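Local coordinates for protein alanine racemase (Enterococcus faecalis, PDB 3E6E) that belongs to the alanine racemase family and pairs an N-terminal TIM-barrel domain with a C-terminal domain rich in beta strands, at residues A107-L112 with K149-F154; L143-T148 with K189-V194. The protein carries 1 engineered substitution. All blocks are in the same frame, centred on the assembly; numbering follows the deposited sequence.

Interaction 1. Residues A107-L112 with K149-F154; sequences ATQEWL and KQAVRF
The amide oxygen OE1 of Gln-109 sits against the backbone and side-chain carbons of Gln-150 and Ala-151. Two neighbouring helices of the TIM barrel meet here. Helix 109-117 follows strand 103-106, and helix 145-158 follows strand 129-132. Both lie on the outside of the parallel sheet.

OE1 of Gln-109 is 3.1 Å from CG of Gln-150 and 3.3 Å from CA of Ala-151. The backbone N of Ala-151 is also near OE1, but the angle is too poor for a hydrogen bond. The chain of Gln-109 reaches across with CG anti to the backbone N (chi1 -174°). It then bends at chi2 (63°), which turns the amide toward Ala-151 and Phe-154.

The other end of the same amide meets Phe-154. NE2 of Gln-109 lies 3.4 Å from CD2 of Phe-154, over one face of the ring and offset toward its rim. The amide plane is steeply inclined to the ring, at 65°. One N-H of NE2 is directed roughly toward this face, near CG of Phe-154, which is probably mildly favourable. The two glutamine side chains pass each other at an angle, with CD of Gln-109 3.9 Å from CG of Gln-150.

The apolar part of the contact lies toward the sheet. Leu-112 also rests on Val-106 and Ala-151 on Leu-131, so both residues face the strands beneath. At the start of 107-112, Ala-107 and Thr-108 pack on His-255 of the second subunit. Between the two helices, CD1 of Leu-112 stops 4.2 Å from CB of Ala-151.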
loop_
_atom_site.group_PDB
_atom_site.type_symbol
_atom_site.label_atom_id
_atom_site.label_comp_id
_atom_site.label_asym_id
_atom_site.label_seq_id
_atom_site.Cartn_x
_atom_site.Cartn_y
_atom_site.Cartn_z
ATOM N N ALA A 107 19.436 -21.523 1.375
ATOM C CA ALA A 107 19.977 -21.486 0.024
ATOM C C ALA A 107 21.499 -21.399 -0.063
ATOM O O ALA A 107 22.046 -21.052 -1.111
ATOM C CB ALA A 107 19.350 -20.330 -0.733
ATOM N N THR A 108 22.184 -21.705 1.029
ATOM C CA THR A 108 23.639 -21.679 1.031
ATOM C C THR A 108 24.232 -22.603 2.088
ATOM O O THR A 108 23.602 -22.906 3.096
ATOM C CB THR A 108 24.181 -20.258 1.260
ATOM O OG1 THR A 108 23.410 -19.610 2.279
ATOM C CG2 THR A 108 24.133 -19.454 -0.030
ATOM N N GLN A 109 25.457 -23.049 1.841
ATOM C CA GLN A 109 26.162 -23.949 2.751
ATOM C C GLN A 109 26.607 -23.143 3.949
ATOM O O GLN A 109 26.460 -23.572 5.089
ATOM C CB GLN A 109 27.384 -24.555 2.043
ATOM C CG GLN A 109 28.147 -25.634 2.816
ATOM C CD GLN A 109 27.305 -26.863 3.101
ATOM O OE1 GLN A 109 26.731 -27.466 2.188
ATOM N NE2 GLN A 109 27.224 -27.240 4.376
ATOM N N GLU A 110 27.145 -21.962 3.677
ATOM C CA GLU A 110 27.612 -21.080 4.733
ATOM C C GLU A 110 26.603 -20.981 5.883
ATOM O O GLU A 110 26.950 -21.240 7.042
ATOM C CB GLU A 110 27.924 -19.687 4.156
ATOM C CG GLU A 110 27.189 -19.318 2.858
ATOM C CD GLU A 110 27.862 -19.848 1.583
ATOM O OE1 GLU A 110 27.596 -21.004 1.180
ATOM O OE2 GLU A 110 28.664 -19.101 0.978
ATOM N N TRP A 111 25.358 -20.629 5.552
ATOM C CA TRP A 111 24.282 -20.488 6.540
ATOM C C TRP A 111 24.140 -21.731 7.420
ATOM O O TRP A 111 24.219 -21.653 8.648
ATOM C CB TRP A 111 22.938 -20.229 5.835
ATOM C CG TRP A 111 21.812 -19.742 6.743
ATOM C CD1 TRP A 111 21.524 -18.444 7.066
ATOM C CD2 TRP A 111 20.834 -20.547 7.428
ATOM N NE1 TRP A 111 20.432 -18.391 7.902
ATOM C CE2 TRP A 111 19.990 -19.665 8.141
ATOM C CE3 TRP A 111 20.592 -21.923 7.506
ATOM C CZ2 TRP A 111 18.917 -20.115 8.923
ATOM C CZ3 TRP A 111 19.521 -22.371 8.286
ATOM C CH2 TRP A 111 18.697 -21.464 8.984
ATOM N N LEU A 112 23.912 -22.870 6.775
ATOM C CA LEU A 112 23.743 -24.148 7.461
ATOM C C LEU A 112 24.798 -24.434 8.535
ATOM O O LEU A 112 24.464 -24.699 9.689
ATOM C CB LEU A 112 23.743 -25.287 6.437
ATOM C CG LEU A 112 22.429 -25.618 5.736
ATOM C CD1 LEU A 112 22.686 -26.562 4.573
ATOM C CD2 LEU A 112 21.478 -26.241 6.738
ATOM N N LYS A 149 23.881 -31.668 -3.153
ATOM C CA LYS A 149 24.334 -32.960 -2.639
ATOM C C LYS A 149 25.146 -32.701 -1.385
ATOM O O LYS A 149 25.001 -33.399 -0.386
ATOM C CB LYS A 149 25.219 -33.668 -3.664
ATOM C CG LYS A 149 26.004 -34.854 -3.110
ATOM C CD LYS A 149 25.129 -36.071 -2.874
ATOM C CE LYS A 149 25.625 -37.259 -3.697
ATOM N NZ LYS A 149 27.072 -37.531 -3.452
ATOM N N GLN A 150 26.002 -31.689 -1.457
ATOM C CA GLN A 150 26.848 -31.289 -0.339
ATOM C C GLN A 150 25.981 -30.767 0.806
ATOM O O GLN A 150 26.200 -31.101 1.972
ATOM C CB GLN A 150 27.851 -30.207 -0.799
ATOM C CG GLN A 150 28.377 -29.312 0.318
ATOM C CD GLN A 150 29.386 -28.272 -0.157
ATOM O OE1 GLN A 150 29.108 -27.476 -1.064
ATOM N NE2 GLN A 150 30.565 -28.268 0.467
ATOM N N ALA A 151 24.990 -29.953 0.463
ATOM C CA ALA A 151 24.093 -29.382 1.454
ATOM C C ALA A 151 23.306 -30.498 2.129
ATOM O O ALA A 151 23.200 -30.565 3.354
ATOM C CB ALA A 151 23.144 -28.405 0.783
ATOM N N VAL A 152 22.752 -31.378 1.310
ATOM C CA VAL A 152 21.977 -32.486 1.818
ATOM C C VAL A 152 22.790 -33.400 2.749
ATOM O O VAL A 152 22.447 -33.576 3.922
ATOM C CB VAL A 152 21.399 -33.304 0.646
ATOM C CG1 VAL A 152 20.675 -34.534 1.172
ATOM C CG2 VAL A 152 20.443 -32.438 -0.158
ATOM N N ARG A 153 23.876 -33.966 2.232
ATOM C CA ARG A 153 24.710 -34.872 3.015
ATOM C C ARG A 153 25.134 -34.228 4.324
ATOM O O ARG A 153 25.401 -34.910 5.312
ATOM C CB ARG A 153 25.946 -35.283 2.211
ATOM C CG ARG A 153 26.543 -36.614 2.634
ATOM C CD ARG A 153 27.553 -37.096 1.607
ATOM N NE ARG A 153 28.713 -36.215 1.542
ATOM C CZ ARG A 153 29.572 -36.028 2.543
ATOM N NH1 ARG A 153 29.408 -36.660 3.701
ATOM N NH2 ARG A 153 30.605 -35.212 2.382
ATOM N N PHE A 154 25.183 -32.904 4.333
ATOM C CA PHE A 154 25.580 -32.196 5.532
ATOM C C PHE A 154 24.426 -32.186 6.510
ATOM O O PHE A 154 24.577 -32.561 7.662
ATOM C CB PHE A 154 25.998 -30.767 5.179
ATOM C CG PHE A 154 26.486 -29.975 6.352
ATOM C CD1 PHE A 154 25.588 -29.398 7.241
ATOM C CD2 PHE A 154 27.848 -29.815 6.578
ATOM C CE1 PHE A 154 26.044 -28.665 8.343
ATOM C CE2 PHE A 154 28.317 -29.087 7.677
ATOM C CZ PHE A 154 27.418 -28.511 8.559
#

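Interaction 2. Residues L143-T148 with K189-V194; sequences LTPEET and KAVLAV
Pro-145 lies against segment 189-194, where it meets Ala-190, Val-191 and Val-194. Two neighbouring outer helices of the TIM barrel come together here, the first turn of helix 145-158 against the C-terminal part of helix 179-193. The backbones are close: the CA atoms of Pro-145 and Val-191 are 4.2 Å apart.

The apolar contacts centre on the proline ring. CG of Pro-145 touches CB of Ala-190 at 4.1 Å. CB of Pro-145 is 4.1 Å from CA of Val-191 and 4.2 Å from CG2 of Val-194. Val-191 is buried and also packs on Val-133.

Thr-148 adds a mixed contact. Its side chain meets that of Val-191 at about a right angle. CG1 of Val-191 lies 3.3 Å from OG1 of Thr-148 and 3.6 Å from its methyl CG2. CG1 is anti to the backbone N of Val-191 (chi1 176°), which brings this methyl to the threonine.

The polar bonds stay within 143-148. OG1 of Thr-148 donates to O of Pro-145 at 3.0 Å, in the carbonyl plane and on a lone pair. Thr-144 is the N-cap; its OG1 accepts a weak bond from N of Glu-147.

The threonine hydroxyl thus spends its hydrogen on a carbonyl of its own helix, and between these two segments the contact is van der Waals packing.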
loop_
_atom_site.group_PDB
_atom_site.type_symbol
_atom_site.label_atom_id
_atom_site.label_comp_id
_atom_site.label_asym_id
_atom_site.label_seq_id
_atom_site.Cartn_x
_atom_site.Cartn_y
_atom_site.Cartn_z
ATOM N N LEU A 143 22.765 -23.376 -6.956
ATOM C CA LEU A 143 22.806 -23.433 -8.412
ATOM C C LEU A 143 23.070 -24.811 -9.040
ATOM O O LEU A 143 22.493 -25.133 -10.072
ATOM C CB LEU A 143 23.829 -22.423 -8.938
ATOM C CG LEU A 143 23.419 -20.944 -8.862
ATOM C CD1 LEU A 143 23.098 -20.560 -7.431
ATOM C CD2 LEU A 143 24.541 -20.078 -9.385
ATOM N N THR A 144 23.916 -25.634 -8.425
ATOM C CA THR A 144 24.236 -26.949 -8.999
ATOM C C THR A 144 23.879 -28.165 -8.152
ATOM O O THR A 144 23.747 -28.065 -6.933
ATOM C CB THR A 144 25.734 -27.076 -9.293
ATOM O OG1 THR A 144 26.452 -27.020 -8.058
ATOM C CG2 THR A 144 26.209 -25.960 -10.218
ATOM N N PRO A 145 23.745 -29.338 -8.800
ATOM C CA PRO A 145 23.414 -30.626 -8.169
ATOM C C PRO A 145 24.392 -31.000 -7.051
ATOM O O PRO A 145 23.981 -31.329 -5.934
ATOM C CB PRO A 145 23.494 -31.615 -9.329
ATOM C CG PRO A 145 23.125 -30.777 -10.514
ATOM C CD PRO A 145 23.876 -29.496 -10.260
ATOM N N GLU A 146 25.688 -30.950 -7.357
ATOM C CA GLU A 146 26.708 -31.281 -6.368
ATOM C C GLU A 146 26.595 -30.382 -5.148
ATOM O O GLU A 146 26.822 -30.819 -4.021
ATOM C CB GLU A 146 28.113 -31.161 -6.967
ATOM C CG GLU A 146 28.425 -29.831 -7.633
ATOM C CD GLU A 146 27.961 -29.756 -9.090
ATOM O OE1 GLU A 146 28.394 -28.811 -9.793
ATOM O OE2 GLU A 146 27.171 -30.631 -9.530
ATOM N N GLU A 147 26.243 -29.123 -5.381
ATOM C CA GLU A 147 26.090 -28.159 -4.304
ATOM C C GLU A 147 24.983 -28.581 -3.352
ATOM O O GLU A 147 25.114 -28.450 -2.133
ATOM C CB GLU A 147 25.770 -26.777 -4.873
ATOM C CG GLU A 147 26.990 -25.997 -5.289
ATOM C CD GLU A 147 26.666 -24.555 -5.657
ATOM O OE1 GLU A 147 25.794 -23.949 -4.983
ATOM O OE2 GLU A 147 27.300 -24.024 -6.606
ATOM N N THR A 148 23.890 -29.084 -3.914
ATOM C CA THR A 148 22.777 -29.512 -3.091
ATOM C C THR A 148 23.135 -30.834 -2.428
ATOM O O THR A 148 22.749 -31.087 -1.283
ATOM C CB THR A 148 21.490 -29.673 -3.923
ATOM O OG1 THR A 148 21.406 -31.002 -4.437
ATOM C CG2 THR A 148 21.493 -28.693 -5.080
ATOM N N LYS A 189 15.560 -32.070 -12.074
ATOM C CA LYS A 189 15.572 -33.523 -12.141
ATOM C C LYS A 189 16.996 -33.934 -11.791
ATOM O O LYS A 189 17.217 -34.827 -10.973
ATOM C CB LYS A 189 15.206 -34.024 -13.540
ATOM C CG LYS A 189 14.770 -35.479 -13.543
ATOM C CD LYS A 189 14.449 -36.044 -14.932
ATOM C CE LYS A 189 13.150 -35.489 -15.531
ATOM N NZ LYS A 189 13.292 -34.174 -16.253
ATOM N N ALA A 190 17.958 -33.240 -12.390
ATOM C CA ALA A 190 19.366 -33.509 -12.156
ATOM C C ALA A 190 19.673 -33.452 -10.670
ATOM O O ALA A 190 20.268 -34.373 -10.107
ATOM C CB ALA A 190 20.214 -32.493 -12.896
ATOM N N VAL A 191 19.244 -32.377 -10.042
ATOM C CA VAL A 191 19.479 -32.140 -8.623
ATOM C C VAL A 191 19.057 -33.343 -7.787
ATOM O O VAL A 191 19.845 -33.835 -6.953
ATOM C CB VAL A 191 18.724 -30.893 -8.126
ATOM C CG1 VAL A 191 18.902 -30.725 -6.626
ATOM C CG2 VAL A 191 19.197 -29.653 -8.869
ATOM N N LEU A 192 17.822 -33.772 -7.950
ATOM C CA LEU A 192 17.290 -34.898 -7.199
ATOM C C LEU A 192 17.945 -36.205 -7.631
ATOM O O LEU A 192 17.884 -37.206 -6.906
ATOM C CB LEU A 192 15.769 -34.998 -7.395
ATOM C CG LEU A 192 14.919 -33.800 -6.959
ATOM C CD1 LEU A 192 13.447 -34.147 -7.094
ATOM C CD2 LEU A 192 15.237 -33.436 -5.525
ATOM N N ALA A 193 18.576 -36.177 -8.806
ATOM C CA ALA A 193 19.226 -37.352 -9.390
ATOM C C ALA A 193 20.497 -37.821 -8.677
ATOM O O ALA A 193 20.888 -38.988 -8.768
ATOM C CB ALA A 193 19.530 -37.088 -10.864
ATOM N N VAL A 194 21.147 -36.922 -7.962
ATOM C CA VAL A 194 22.357 -37.302 -7.279
ATOM C C VAL A 194 22.112 -37.607 -5.808
ATOM O O VAL A 194 23.007 -38.051 -5.099
ATOM C CB VAL A 194 23.408 -36.213 -7.427
ATOM C CG1 VAL A 194 24.754 -36.729 -6.936
ATOM C CG2 VAL A 194 23.497 -35.790 -8.886
#

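How the interactions relate
Helix 145-158 is shared by both interactions, touching helix 109-117 in interaction 1 and helix 179-193 in interaction 2. The two contacts thus join three successive outer helices of the TIM barrel. Their centres are 12 Å apart, and they meet where CE of Lys-149 packs 3.1 Å from O of Val-194. Both are partly buried, far from the centre of the chain. Interaction 1 is the more mixed: an amide and an aromatic ring, with leucine and alanine on the sheet side. Interaction 2 is mainly aliphatic, and its backbones are closer. Each has an end near the second subunit; in interaction 2 it is Leu-143, which packs on Lys-257 of that subunit.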